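Local coordinates for DUF4875 domain-containing protein (PDB 4LG3) that is of unknown function but belongs to the DUF4875 family of the CamS-like clan and contains a mixed beta sheet packed against a long helix, at residues Pro12-Pro17 with Asn28-Leu33; Ser77-Ser82 with Lys90-Thr95; Arg24-Val29 with Ala73-Ile78. All coordinates share one frame; numbering follows the deposited sequence.

Interaction 1. Residues Pro12-Pro17 with Asn28-Leu33; sequences PTKESP and NVRIVL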
ATOM      1  N   PRO A  12      -7.080  -0.079   8.522  1.00 39.22           N
ATOM      2  CA  PRO A  12      -7.363   0.902   7.449  1.00 38.84           C
ATOM      3  C   PRO A  12      -6.865   2.312   7.828  1.00 41.88           C
ATOM      4  O   PRO A  12      -6.828   2.656   9.018  1.00 39.93           O
ATOM      5  CB  PRO A  12      -8.894   0.873   7.352  1.00 40.43           C
ATOM      6  CG  PRO A  12      -9.354   0.513   8.749  1.00 44.32           C
ATOM      7  CD  PRO A  12      -8.297  -0.414   9.305  1.00 39.60           C
ATOM      8  N   THR A  13      -6.497   3.121   6.820  1.00 38.55           N
ATOM      9  CA  THR A  13      -6.071   4.513   7.020  1.00 39.23           C
ATOM     10  C   THR A  13      -7.028   5.435   6.284  1.00 43.13           C
ATOM     11  O   THR A  13      -7.021   6.653   6.501  1.00 44.27           O
ATOM     12  CB  THR A  13      -4.618   4.752   6.525  1.00 41.10           C
ATOM     13  OG1 THR A  13      -4.546   4.437   5.145  1.00 42.80           O
ATOM     14  CG2 THR A  13      -3.583   3.966   7.303  1.00 37.52           C
ATOM     15  N   LYS A  14      -7.805   4.851   5.364  1.00 38.07           N
ATOM     16  CA  LYS A  14      -8.744   5.567   4.517  1.00 39.11           C
ATOM     17  C   LYS A  14      -9.772   4.599   3.951  1.00 41.91           C
ATOM     18  O   LYS A  14      -9.408   3.520   3.497  1.00 40.38           O
ATOM     19  CB  LYS A  14      -8.001   6.298   3.362  1.00 40.57           C
ATOM     20  CG  LYS A  14      -8.859   7.320   2.645  1.00 40.17           C
ATOM     21  CD  LYS A  14      -8.093   8.003   1.552  1.00 44.75           C
ATOM     22  CE  LYS A  14      -8.936   9.044   0.867  1.00 44.71           C
ATOM     23  NZ  LYS A  14      -8.070   9.930   0.052  1.00 73.09           N
ATOM     24  N   GLU A  15     -11.047   5.030   3.939  1.00 38.37           N
ATOM     25  CA  GLU A  15     -12.211   4.279   3.443  1.00 36.88           C
ATOM     26  C   GLU A  15     -13.183   5.231   2.787  1.00 43.05           C
ATOM     27  O   GLU A  15     -13.530   6.257   3.383  1.00 39.99           O
ATOM     28  CB  GLU A  15     -12.929   3.570   4.598  1.00 37.40           C
ATOM     29  CG  GLU A  15     -12.220   2.362   5.174  1.00 37.09           C
ATOM     30  CD  GLU A  15     -12.995   1.702   6.300  1.00 46.53           C
ATOM     31  OE1 GLU A  15     -14.220   1.933   6.401  1.00 44.81           O
ATOM     32  OE2 GLU A  15     -12.377   0.950   7.084  1.00 39.90           O
ATOM     33  N   SER A  16     -13.624   4.929   1.565  1.00 42.95           N
ATOM     34  CA  SER A  16     -14.609   5.815   0.922  1.00 44.36           C
ATOM     35  C   SER A  16     -15.429   5.086  -0.124  1.00 47.40           C
ATOM     36  O   SER A  16     -14.883   4.312  -0.905  1.00 46.18           O
ATOM     37  CB  SER A  16     -13.957   7.059   0.301  1.00 46.23           C
ATOM     38  OG  SER A  16     -12.822   6.745  -0.480  1.00 50.94           O
ATOM     39  N   PRO A  17     -16.743   5.342  -0.150  1.00 44.56           N
ATOM     40  CA  PRO A  17     -17.578   4.748  -1.199  1.00 44.82           C
ATOM     41  C   PRO A  17     -17.555   5.549  -2.498  1.00 45.89           C
ATOM     42  O   PRO A  17     -17.268   6.747  -2.499  1.00 45.65           O
ATOM     43  CB  PRO A  17     -18.975   4.791  -0.591  1.00 47.53           C
ATOM     44  CG  PRO A  17     -18.965   6.049   0.229  1.00 52.58           C
ATOM     45  CD  PRO A  17     -17.535   6.233   0.720  1.00 46.91           C
ATOM     46  N   ASN A  28     -13.533   1.841  -1.693  1.00 38.95           N
ATOM     47  CA  ASN A  28     -12.073   1.960  -1.842  1.00 38.17           C
ATOM     48  C   ASN A  28     -11.451   2.115  -0.488  1.00 40.36           C
ATOM     49  O   ASN A  28     -11.900   2.939   0.321  1.00 40.22           O
ATOM     50  CB  ASN A  28     -11.684   3.104  -2.770  1.00 38.80           C
ATOM     51  CG  ASN A  28     -12.348   3.020  -4.118  1.00 51.12           C
ATOM     52  OD1 ASN A  28     -12.215   2.037  -4.832  1.00 41.92           O
ATOM     53  ND2 ASN A  28     -13.105   4.044  -4.474  1.00 52.52           N
ATOM     54  N   VAL A  29     -10.440   1.270  -0.209  1.00 35.04           N
ATOM     55  CA  VAL A  29      -9.788   1.257   1.099  1.00 31.83           C
ATOM     56  C   VAL A  29      -8.273   1.243   0.964  1.00 36.63           C
ATOM     57  O   VAL A  29      -7.716   0.484   0.167  1.00 34.67           O
ATOM     58  CB  VAL A  29     -10.280   0.030   1.963  1.00 31.45           C
ATOM     59  CG1 VAL A  29      -9.706   0.091   3.378  1.00 28.93           C
ATOM     60  CG2 VAL A  29     -11.804  -0.053   2.019  1.00 30.59           C
ATOM     61  N   ARG A  30      -7.611   2.040   1.815  1.00 35.16           N
ATOM     62  CA  ARG A  30      -6.149   2.063   1.986  1.00 33.38           C
ATOM     63  C   ARG A  30      -5.856   1.446   3.324  1.00 38.59           C
ATOM     64  O   ARG A  30      -6.471   1.820   4.328  1.00 39.22           O
ATOM     65  CB  ARG A  30      -5.571   3.469   1.898  1.00 31.26           C
ATOM     66  CG  ARG A  30      -5.882   4.202   0.601  1.00 32.77           C
ATOM     67  CD  ARG A  30      -4.923   5.363   0.435  1.00 42.19           C
ATOM     68  NE  ARG A  30      -3.624   4.920  -0.092  1.00 46.35           N
ATOM     69  CZ  ARG A  30      -3.254   5.027  -1.363  1.00 51.17           C
ATOM     70  NH1 ARG A  30      -4.059   5.593  -2.251  1.00 36.42           N
ATOM     71  NH2 ARG A  30      -2.059   4.606  -1.749  1.00 38.62           N
ATOM     72  N   ILE A  31      -4.951   0.465   3.347  1.00 35.01           N
ATOM     73  CA  ILE A  31      -4.592  -0.228   4.575  1.00 34.17           C
ATOM     74  C   ILE A  31      -3.089  -0.129   4.781  1.00 39.79           C
ATOM     75  O   ILE A  31      -2.351   0.201   3.846  1.00 40.95           O
ATOM     76  CB  ILE A  31      -5.111  -1.712   4.591  1.00 36.37           C
ATOM     77  CG1 ILE A  31      -4.508  -2.567   3.470  1.00 34.53           C
ATOM     78  CG2 ILE A  31      -6.674  -1.778   4.627  1.00 37.58           C
ATOM     79  CD1 ILE A  31      -4.598  -4.104   3.684  1.00 41.18           C
ATOM     80  N   VAL A  32      -2.639  -0.396   6.017  1.00 35.54           N
ATOM     81  CA  VAL A  32      -1.217  -0.465   6.390  1.00 34.92           C
ATOM     82  C   VAL A  32      -1.019  -1.710   7.261  1.00 41.11           C
ATOM     83  O   VAL A  32      -1.960  -2.137   7.947  1.00 40.05           O
ATOM     84  CB  VAL A  32      -0.631   0.804   7.106  1.00 37.41           C
ATOM     85  CG1 VAL A  32      -0.566   2.011   6.180  1.00 36.74           C
ATOM     86  CG2 VAL A  32      -1.373   1.131   8.408  1.00 36.96           C
ATOM     87  N   LEU A  33       0.226  -2.236   7.287  1.00 39.33           N
ATOM     88  CA  LEU A  33       0.597  -3.339   8.152  1.00 40.02           C
ATOM     89  C   LEU A  33       0.831  -2.822   9.548  1.00 45.07           C
ATOM     90  O   LEU A  33       1.482  -1.781   9.717  1.00 46.13           O
ATOM     91  CB  LEU A  33       1.848  -4.065   7.657  1.00 40.46           C
ATOM     92  CG  LEU A  33       1.774  -4.767   6.318  1.00 43.93           C
ATOM     93  CD1 LEU A  33       3.090  -5.448   6.027  1.00 44.71           C
ATOM     94  CD2 LEU A  33       0.580  -5.748   6.239  1.00 42.06           C
TER
HETATM   95  O   HOH W   1     -10.392   5.607   0.160  1.00 40.64           O
HETATM   96  O   HOH W   2     -13.418   6.585  -3.351  1.00 59.20           O
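Thr13 and Lys14 both face Arg30, the signature of a classic beta bulge, and the carbonyl of Arg30 is where the extra residue is absorbed. Thr13 N gives Arg30 O a nearly straight hydrogen bond of 2.8 Å, with an angle of 170° at the hydrogen, whereas Lys14 N reaches the same oxygen only weakly. The pairing returns to regular antiparallel form at once: Arg30 N donates to Lys14 O at 2.9 Å, and Ser16 and Asn28 exchange two backbone bonds. Water extends that last pair. One molecule links Ser16 OG with Asn28 O, and another joins the same hydroxyl to Asn28 ND2, accepting from the amide at 2.8 Å. The other end of the Asn28 amide, OD1, has Arg26 as its partner.

Packing differs on the two faces. On the face of Pro12, Glu15, Val29 and Ile31, the Glu15 side chain runs alongside Val29, Glu15 CG lying 3.8 Å from Val29 CG1; the extended chain carries its carboxylate past the valine to the hydroxyls of Tyr27 and Tyr67. Pro12 CB rests 4.1 Å from the same Val29 CG1. At the bulge itself, with OG1 between the backbone N and the carbonyl carbon (chi1 59°), Thr13 CG2 is left anti to that carbon and touches both methyls of Val32, 3.8 Å from Val32 CG2, the two side chains crossing at about a right angle. On the face of Lys14 and Arg30 the two chains touch at their CB atoms, 4.0 Å apart, and then part; Arg30 NE goes on to a salt bridge with Asp81.

Strands 10-18 and 26-36 form a hairpin, with Tyr67 and Thr59 of helix 53-71 on the face of Pro12, Val29 and Ile31, and strand 75-81 on the far side of strand 26-36.

Interaction 2. Residues Ser77-Ser82 with Lys90-Thr95; sequences SITLDS and KTVLAT
Leu80 sits opposite two residues, Leu93 and Ala94, and this classic bulge marks the tightly packed half of the hairpin. Leu80 N donates to Ala94 O at 2.8 Å; Leu80 O accepts Leu93 N at 2.8 Å and, weakly, Ala94 N. The Leu80 side chain crosses that of Leu93 at a slant, Leu80 CD2 lying 4.0 Å from Leu93 CB, and Leu56 and Val60 of helix 53-71 cover it. Closer to the turn, Ser82 bonds in both directions: Ser82 N donates to Thr91 O, while Ser82 OG accepts Thr91 N at 2.9 Å. With OG between the backbone N and carbonyl carbon (chi1 58°), the hydroxyl faces the Thr91 amide, and Gln131 holds both OG and the Thr91 hydroxyl.

The face of Thr79, Asp81, Val92 and Thr95 is looser. Thr79 CG2 meets Val92 CG2 at 4.0 Å, the two side chains set about perpendicular. Lys90 stretches its aliphatic chain past the Asp81 carboxylate, Lys90 CE 3.7 Å from Asp81 OD2, yet its NZ makes only a long ion pair with that oxygen, bridged by a water that donates to OD2 and accepts from NZ.

Asp81 is held more firmly by Arg30, and Lys90 by the carbonyl of Gly85. With two cationic side chains near it, the carboxylate is probably stabilised as the anion.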
ATOM      1  N   SER A  77     -11.864  -2.137  -3.738  1.00 38.67           N
ATOM      2  CA  SER A  77     -10.466  -1.883  -4.077  1.00 37.22           C
ATOM      3  C   SER A  77      -9.670  -1.696  -2.813  1.00 38.33           C
ATOM      4  O   SER A  77     -10.063  -0.916  -1.957  1.00 36.98           O
ATOM      5  CB  SER A  77     -10.324  -0.662  -4.977  1.00 40.48           C
ATOM      6  OG  SER A  77     -10.548  -1.041  -6.321  1.00 46.37           O
ATOM      7  N   ILE A  78      -8.588  -2.461  -2.665  1.00 37.39           N
ATOM      8  CA  ILE A  78      -7.692  -2.383  -1.494  1.00 36.45           C
ATOM      9  C   ILE A  78      -6.277  -1.981  -1.950  1.00 37.76           C
ATOM     10  O   ILE A  78      -5.748  -2.562  -2.884  1.00 38.11           O
ATOM     11  CB  ILE A  78      -7.657  -3.699  -0.650  1.00 39.70           C
ATOM     12  CG1 ILE A  78      -9.066  -4.212  -0.277  1.00 40.68           C
ATOM     13  CG2 ILE A  78      -6.738  -3.580   0.576  1.00 38.90           C
ATOM     14  CD1 ILE A  78      -9.881  -3.407   0.704  1.00 43.00           C
ATOM     15  N   THR A  79      -5.683  -1.004  -1.287  1.00 33.51           N
ATOM     16  CA  THR A  79      -4.299  -0.602  -1.517  1.00 32.98           C
ATOM     17  C   THR A  79      -3.571  -0.725  -0.194  1.00 38.32           C
ATOM     18  O   THR A  79      -3.985  -0.105   0.797  1.00 37.59           O
ATOM     19  CB  THR A  79      -4.138   0.819  -2.111  1.00 38.13           C
ATOM     20  OG1 THR A  79      -4.906   0.916  -3.305  1.00 45.15           O
ATOM     21  CG2 THR A  79      -2.679   1.158  -2.426  1.00 29.29           C
ATOM     22  N   LEU A  80      -2.491  -1.534  -0.178  1.00 33.36           N
ATOM     23  CA  LEU A  80      -1.643  -1.663   0.985  1.00 32.49           C
ATOM     24  C   LEU A  80      -0.469  -0.704   0.813  1.00 38.24           C
ATOM     25  O   LEU A  80       0.297  -0.833  -0.141  1.00 37.92           O
ATOM     26  CB  LEU A  80      -1.179  -3.111   1.202  1.00 32.40           C
ATOM     27  CG  LEU A  80      -0.140  -3.381   2.293  1.00 35.32           C
ATOM     28  CD1 LEU A  80      -0.722  -3.145   3.684  1.00 34.11           C
ATOM     29  CD2 LEU A  80       0.398  -4.793   2.169  1.00 33.54           C
ATOM     30  N   ASP A  81      -0.350   0.269   1.736  1.00 36.36           N
ATOM     31  CA  ASP A  81       0.756   1.233   1.727  1.00 37.18           C
ATOM     32  C   ASP A  81       1.895   0.776   2.654  1.00 40.67           C
ATOM     33  O   ASP A  81       1.657   0.023   3.590  1.00 39.45           O
ATOM     34  CB  ASP A  81       0.282   2.646   2.105  1.00 37.79           C
ATOM     35  CG  ASP A  81      -0.646   3.272   1.091  1.00 38.50           C
ATOM     36  OD1 ASP A  81      -0.304   3.257  -0.119  1.00 36.63           O
ATOM     37  OD2 ASP A  81      -1.684   3.833   1.507  1.00 44.46           O
ATOM     38  N   SER A  82       3.125   1.237   2.382  1.00 39.47           N
ATOM     39  CA  SER A  82       4.338   0.899   3.144  1.00 41.04           C
ATOM     40  C   SER A  82       4.252   1.350   4.598  1.00 46.63           C
ATOM     41  O   SER A  82       4.871   0.738   5.468  1.00 49.12           O
ATOM     42  CB  SER A  82       5.574   1.502   2.490  1.00 43.90           C
ATOM     43  OG  SER A  82       5.465   2.913   2.378  1.00 50.39           O
ATOM     44  N   LYS A  90       5.253   7.507   1.490  1.00 42.02           N
ATOM     45  CA  LYS A  90       4.920   6.077   1.510  1.00 41.66           C
ATOM     46  C   LYS A  90       4.786   5.599   0.093  1.00 44.00           C
ATOM     47  O   LYS A  90       4.714   6.433  -0.819  1.00 41.77           O
ATOM     48  CB  LYS A  90       3.593   5.817   2.290  1.00 42.36           C
ATOM     49  CG  LYS A  90       2.377   6.380   1.566  1.00 32.91           C
ATOM     50  CD  LYS A  90       1.123   6.537   2.399  1.00 40.87           C
ATOM     51  CE  LYS A  90       0.028   7.059   1.501  1.00 36.21           C
ATOM     52  NZ  LYS A  90      -1.158   7.432   2.269  1.00 44.78           N
ATOM     53  N   THR A  91       4.750   4.256  -0.096  1.00 40.34           N
ATOM     54  CA  THR A  91       4.592   3.618  -1.408  1.00 38.50           C
ATOM     55  C   THR A  91       3.645   2.434  -1.297  1.00 38.63           C
ATOM     56  O   THR A  91       3.356   1.979  -0.211  1.00 36.06           O
ATOM     57  CB  THR A  91       5.951   3.176  -2.022  1.00 42.91           C
ATOM     58  OG1 THR A  91       6.609   2.247  -1.158  1.00 40.55           O
ATOM     59  CG2 THR A  91       6.852   4.337  -2.396  1.00 37.90           C
ATOM     60  N   VAL A  92       3.201   1.927  -2.434  1.00 37.23           N
ATOM     61  CA  VAL A  92       2.304   0.786  -2.589  1.00 36.61           C
ATOM     62  C   VAL A  92       3.093  -0.502  -2.458  1.00 40.97           C
ATOM     63  O   VAL A  92       4.046  -0.714  -3.205  1.00 41.50           O
ATOM     64  CB  VAL A  92       1.569   0.847  -3.966  1.00 38.50           C
ATOM     65  CG1 VAL A  92       0.676  -0.365  -4.188  1.00 37.16           C
ATOM     66  CG2 VAL A  92       0.775   2.128  -4.084  1.00 37.00           C
ATOM     67  N   LEU A  93       2.658  -1.365  -1.533  1.00 37.52           N
ATOM     68  CA  LEU A  93       3.206  -2.699  -1.323  1.00 36.96           C
ATOM     69  C   LEU A  93       2.347  -3.776  -2.029  1.00 41.83           C
ATOM     70  O   LEU A  93       2.872  -4.807  -2.430  1.00 43.58           O
ATOM     71  CB  LEU A  93       3.310  -3.019   0.174  1.00 35.64           C
ATOM     72  CG  LEU A  93       4.306  -2.222   1.014  1.00 38.58           C
ATOM     73  CD1 LEU A  93       4.418  -2.818   2.398  1.00 37.01           C
ATOM     74  CD2 LEU A  93       5.706  -2.127   0.334  1.00 40.55           C
ATOM     75  N   ALA A  94       1.036  -3.533  -2.186  1.00 36.63           N
ATOM     76  CA  ALA A  94       0.115  -4.490  -2.790  1.00 36.51           C
ATOM     77  C   ALA A  94      -1.206  -3.843  -3.097  1.00 39.55           C
ATOM     78  O   ALA A  94      -1.604  -2.903  -2.402  1.00 39.07           O
ATOM     79  CB  ALA A  94      -0.116  -5.683  -1.832  1.00 38.02           C
ATOM     80  N   THR A  95      -1.926  -4.395  -4.094  1.00 36.57           N
ATOM     81  CA  THR A  95      -3.266  -3.967  -4.516  1.00 36.41           C
ATOM     82  C   THR A  95      -4.102  -5.162  -4.937  1.00 42.92           C
ATOM     83  O   THR A  95      -3.559  -6.153  -5.429  1.00 42.81           O
ATOM     84  CB  THR A  95      -3.244  -2.951  -5.711  1.00 41.55           C
ATOM     85  OG1 THR A  95      -2.720  -3.578  -6.884  1.00 42.92           O
ATOM     86  CG2 THR A  95      -2.514  -1.675  -5.422  1.00 35.95           C
TER
HETATM   87  O   HOH W   3      -1.673   5.217   4.431  1.00 59.28           O

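Interaction 3. Residues Arg24-Val29 with Ala73-Ile78; sequences RLRYNV and AAVVSI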
ATOM      1  N   ARG A  24     -24.381  -0.222  -8.121  1.00 56.30           N
ATOM      2  CA  ARG A  24     -23.125  -0.946  -7.995  1.00 53.83           C
ATOM      3  C   ARG A  24     -22.159  -0.121  -7.162  1.00 53.91           C
ATOM      4  O   ARG A  24     -21.378   0.674  -7.693  1.00 54.25           O
ATOM      5  CB  ARG A  24     -22.570  -1.267  -9.392  1.00 53.64           C
ATOM      6  CG  ARG A  24     -21.429  -2.245  -9.371  1.00 55.39           C
ATOM      7  CD  ARG A  24     -21.304  -3.002 -10.661  1.00 52.89           C
ATOM      8  NE  ARG A  24     -20.281  -4.033 -10.500  1.00 59.00           N
ATOM      9  CZ  ARG A  24     -20.540  -5.298 -10.190  1.00 67.79           C
ATOM     10  NH1 ARG A  24     -21.795  -5.719 -10.078  1.00 53.58           N
ATOM     11  NH2 ARG A  24     -19.549  -6.156 -10.004  1.00 52.40           N
ATOM     12  N   LEU A  25     -22.252  -0.302  -5.850  1.00 47.50           N
ATOM     13  CA  LEU A  25     -21.433   0.380  -4.864  1.00 46.54           C
ATOM     14  C   LEU A  25     -20.001  -0.149  -4.881  1.00 49.52           C
ATOM     15  O   LEU A  25     -19.772  -1.354  -4.738  1.00 50.36           O
ATOM     16  CB  LEU A  25     -22.042   0.235  -3.442  1.00 46.93           C
ATOM     17  CG  LEU A  25     -21.179   0.745  -2.241  1.00 50.20           C
ATOM     18  CD1 LEU A  25     -21.266   2.237  -2.087  1.00 49.91           C
ATOM     19  CD2 LEU A  25     -21.623   0.096  -0.944  1.00 52.94           C
ATOM     20  N   ARG A  26     -19.048   0.772  -5.032  1.00 43.71           N
ATOM     21  CA  ARG A  26     -17.622   0.510  -4.954  1.00 41.13           C
ATOM     22  C   ARG A  26     -17.096   1.018  -3.596  1.00 42.06           C
ATOM     23  O   ARG A  26     -17.506   2.083  -3.134  1.00 40.44           O
ATOM     24  CB  ARG A  26     -16.893   1.170  -6.115  1.00 37.29           C
ATOM     25  CG  ARG A  26     -15.411   0.878  -6.146  1.00 40.30           C
ATOM     26  CD  ARG A  26     -14.762   1.458  -7.379  1.00 38.93           C
ATOM     27  NE  ARG A  26     -13.325   1.202  -7.357  1.00 43.17           N
ATOM     28  CZ  ARG A  26     -12.542   1.177  -8.425  1.00 52.40           C
ATOM     29  NH1 ARG A  26     -13.038   1.431  -9.627  1.00 53.37           N
ATOM     30  NH2 ARG A  26     -11.253   0.896  -8.299  1.00 42.66           N
ATOM     31  N   TYR A  27     -16.222   0.249  -2.942  1.00 37.41           N
ATOM     32  CA  TYR A  27     -15.660   0.697  -1.677  1.00 36.41           C
ATOM     33  C   TYR A  27     -14.168   0.667  -1.806  1.00 40.40           C
ATOM     34  O   TYR A  27     -13.591  -0.382  -2.088  1.00 39.70           O
ATOM     35  CB  TYR A  27     -16.171  -0.142  -0.522  1.00 39.35           C
ATOM     36  CG  TYR A  27     -16.121   0.568   0.813  1.00 44.47           C
ATOM     37  CD1 TYR A  27     -17.038   1.567   1.132  1.00 48.43           C
ATOM     38  CD2 TYR A  27     -15.208   0.193   1.786  1.00 45.04           C
ATOM     39  CE1 TYR A  27     -17.010   2.206   2.374  1.00 49.68           C
ATOM     40  CE2 TYR A  27     -15.177   0.816   3.028  1.00 46.87           C
ATOM     41  CZ  TYR A  27     -16.089   1.814   3.326  1.00 54.72           C
ATOM     42  OH  TYR A  27     -16.071   2.399   4.575  1.00 53.98           O
ATOM     43  N   ASN A  28     -13.533   1.841  -1.693  1.00 38.95           N
ATOM     44  CA  ASN A  28     -12.073   1.960  -1.842  1.00 38.17           C
ATOM     45  C   ASN A  28     -11.451   2.115  -0.488  1.00 40.36           C
ATOM     46  O   ASN A  28     -11.900   2.939   0.321  1.00 40.22           O
ATOM     47  CB  ASN A  28     -11.684   3.104  -2.770  1.00 38.80           C
ATOM     48  CG  ASN A  28     -12.348   3.020  -4.118  1.00 51.12           C
ATOM     49  OD1 ASN A  28     -12.215   2.037  -4.832  1.00 41.92           O
ATOM     50  ND2 ASN A  28     -13.105   4.044  -4.474  1.00 52.52           N
ATOM     51  N   VAL A  29     -10.440   1.270  -0.209  1.00 35.04           N
ATOM     52  CA  VAL A  29      -9.788   1.257   1.099  1.00 31.83           C
ATOM     53  C   VAL A  29      -8.273   1.243   0.964  1.00 36.63           C
ATOM     54  O   VAL A  29      -7.716   0.484   0.167  1.00 34.67           O
ATOM     55  CB  VAL A  29     -10.280   0.030   1.963  1.00 31.45           C
ATOM     56  CG1 VAL A  29      -9.706   0.091   3.378  1.00 28.93           C
ATOM     57  CG2 VAL A  29     -11.804  -0.053   2.019  1.00 30.59           C
ATOM     58  N   ALA A  73     -20.615  -4.204  -0.416  1.00 45.06           N
ATOM     59  CA  ALA A  73     -20.183  -3.559  -1.646  1.00 43.10           C
ATOM     60  C   ALA A  73     -20.147  -4.566  -2.801  1.00 46.51           C
ATOM     61  O   ALA A  73     -19.797  -5.726  -2.603  1.00 45.66           O
ATOM     62  CB  ALA A  73     -18.821  -2.905  -1.443  1.00 41.39           C
ATOM     63  N   ALA A  74     -20.480  -4.114  -4.011  1.00 44.83           N
ATOM     64  CA  ALA A  74     -20.409  -4.957  -5.206  1.00 45.73           C
ATOM     65  C   ALA A  74     -18.941  -5.049  -5.694  1.00 49.96           C
ATOM     66  O   ALA A  74     -18.529  -6.041  -6.304  1.00 50.97           O
ATOM     67  CB  ALA A  74     -21.302  -4.378  -6.307  1.00 47.23           C
ATOM     68  N   VAL A  75     -18.166  -3.995  -5.422  1.00 44.56           N
ATOM     69  CA  VAL A  75     -16.766  -3.863  -5.834  1.00 43.58           C
ATOM     70  C   VAL A  75     -15.972  -3.302  -4.673  1.00 46.84           C
ATOM     71  O   VAL A  75     -16.418  -2.346  -4.030  1.00 45.59           O
ATOM     72  CB  VAL A  75     -16.597  -2.942  -7.101  1.00 45.89           C
ATOM     73  CG1 VAL A  75     -15.171  -3.005  -7.662  1.00 44.64           C
ATOM     74  CG2 VAL A  75     -17.608  -3.275  -8.167  1.00 46.79           C
ATOM     75  N   VAL A  76     -14.771  -3.858  -4.438  1.00 42.77           N
ATOM     76  CA  VAL A  76     -13.891  -3.392  -3.368  1.00 39.76           C
ATOM     77  C   VAL A  76     -12.471  -3.306  -3.883  1.00 42.71           C
ATOM     78  O   VAL A  76     -11.931  -4.284  -4.377  1.00 43.63           O
ATOM     79  CB  VAL A  76     -13.981  -4.281  -2.097  1.00 42.09           C
ATOM     80  CG1 VAL A  76     -13.028  -3.798  -1.009  1.00 40.74           C
ATOM     81  CG2 VAL A  76     -15.401  -4.335  -1.560  1.00 42.01           C
ATOM     82  N   SER A  77     -11.864  -2.137  -3.738  1.00 38.67           N
ATOM     83  CA  SER A  77     -10.466  -1.883  -4.077  1.00 37.22           C
ATOM     84  C   SER A  77      -9.670  -1.696  -2.813  1.00 38.33           C
ATOM     85  O   SER A  77     -10.063  -0.916  -1.957  1.00 36.98           O
ATOM     86  CB  SER A  77     -10.324  -0.662  -4.977  1.00 40.48           C
ATOM     87  OG  SER A  77     -10.548  -1.041  -6.321  1.00 46.37           O
ATOM     88  N   ILE A  78      -8.588  -2.461  -2.665  1.00 37.39           N
ATOM     89  CA  ILE A  78      -7.692  -2.383  -1.494  1.00 36.45           C
ATOM     90  C   ILE A  78      -6.277  -1.981  -1.950  1.00 37.76           C
ATOM     91  O   ILE A  78      -5.748  -2.562  -2.884  1.00 38.11           O
ATOM     92  CB  ILE A  78      -7.657  -3.699  -0.650  1.00 39.70           C
ATOM     93  CG1 ILE A  78      -9.066  -4.212  -0.277  1.00 40.68           C
ATOM     94  CG2 ILE A  78      -6.738  -3.580   0.576  1.00 38.90           C
ATOM     95  CD1 ILE A  78      -9.881  -3.407   0.704  1.00 43.00           C
TER
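Arg26 and Ser77 rise from the same face of the sheet, and the extended arginine (chi1 -177°) lays its guanidinium beside the serine hydroxyl. Arg26 NH2 donates to Ser77 OG at 2.9 Å, the oxygen 32° out of the guanidinium plane, while Arg26 NE lies in the plane of the Asn28 amide, on a lone pair of OD1. Asn28 OD1 also lies 3.3 Å from Ser77 CB, and Thr97 is a further partner of the serine hydroxyl.

Arg24 is turned differently. Ala74 CB lies over the centre of one guanidinium face, 4.0 Å above the plane, and the chain crosses Val75 at about a right angle, Arg24 NE 3.6 Å from Val75 CG2; Asp101 and Gly104 hold the charged end. On the face away from Arg26 and Ser77, Val29 lies alongside Ile78; Tyr27 CB, pointing to that face, touches Ala73 CB at 3.9 Å.

In the backbone, Leu25 O accepts from both Ala74 N and Val75 N. Regular parallel bonds follow, such as Tyr27 N to Val75 O at 2.8 Å. With helix 53-71 in the intervening chain and packed against Val29 and Ile78, the pairing is that of a beta-alpha-beta crossover, here enlarged by strand 42-44.

In the fold
From the N terminus, interaction 1 closes first, folding strand 10-18 back on strand 26-36 as a local hairpin. The chain then runs through strand 42-44 and helix 53-71 before returning, and interaction 3 closes this longest of the three loops by setting strand 75-81 parallel to strand 26-36. Interaction 2 follows as a second hairpin, with strand 92-98. Interactions 1 and 2 are in series; interaction 3 spans the gap between them, sharing Asn28 and Val29 with the first and Ser77 and Ile78 with the second. Together they align four strands that are neighbours in turn across one mixed sheet (10-18, 26-36, 75-81, 92-98), and the Arg30-Asp81 salt bridge joins the hairpins directly.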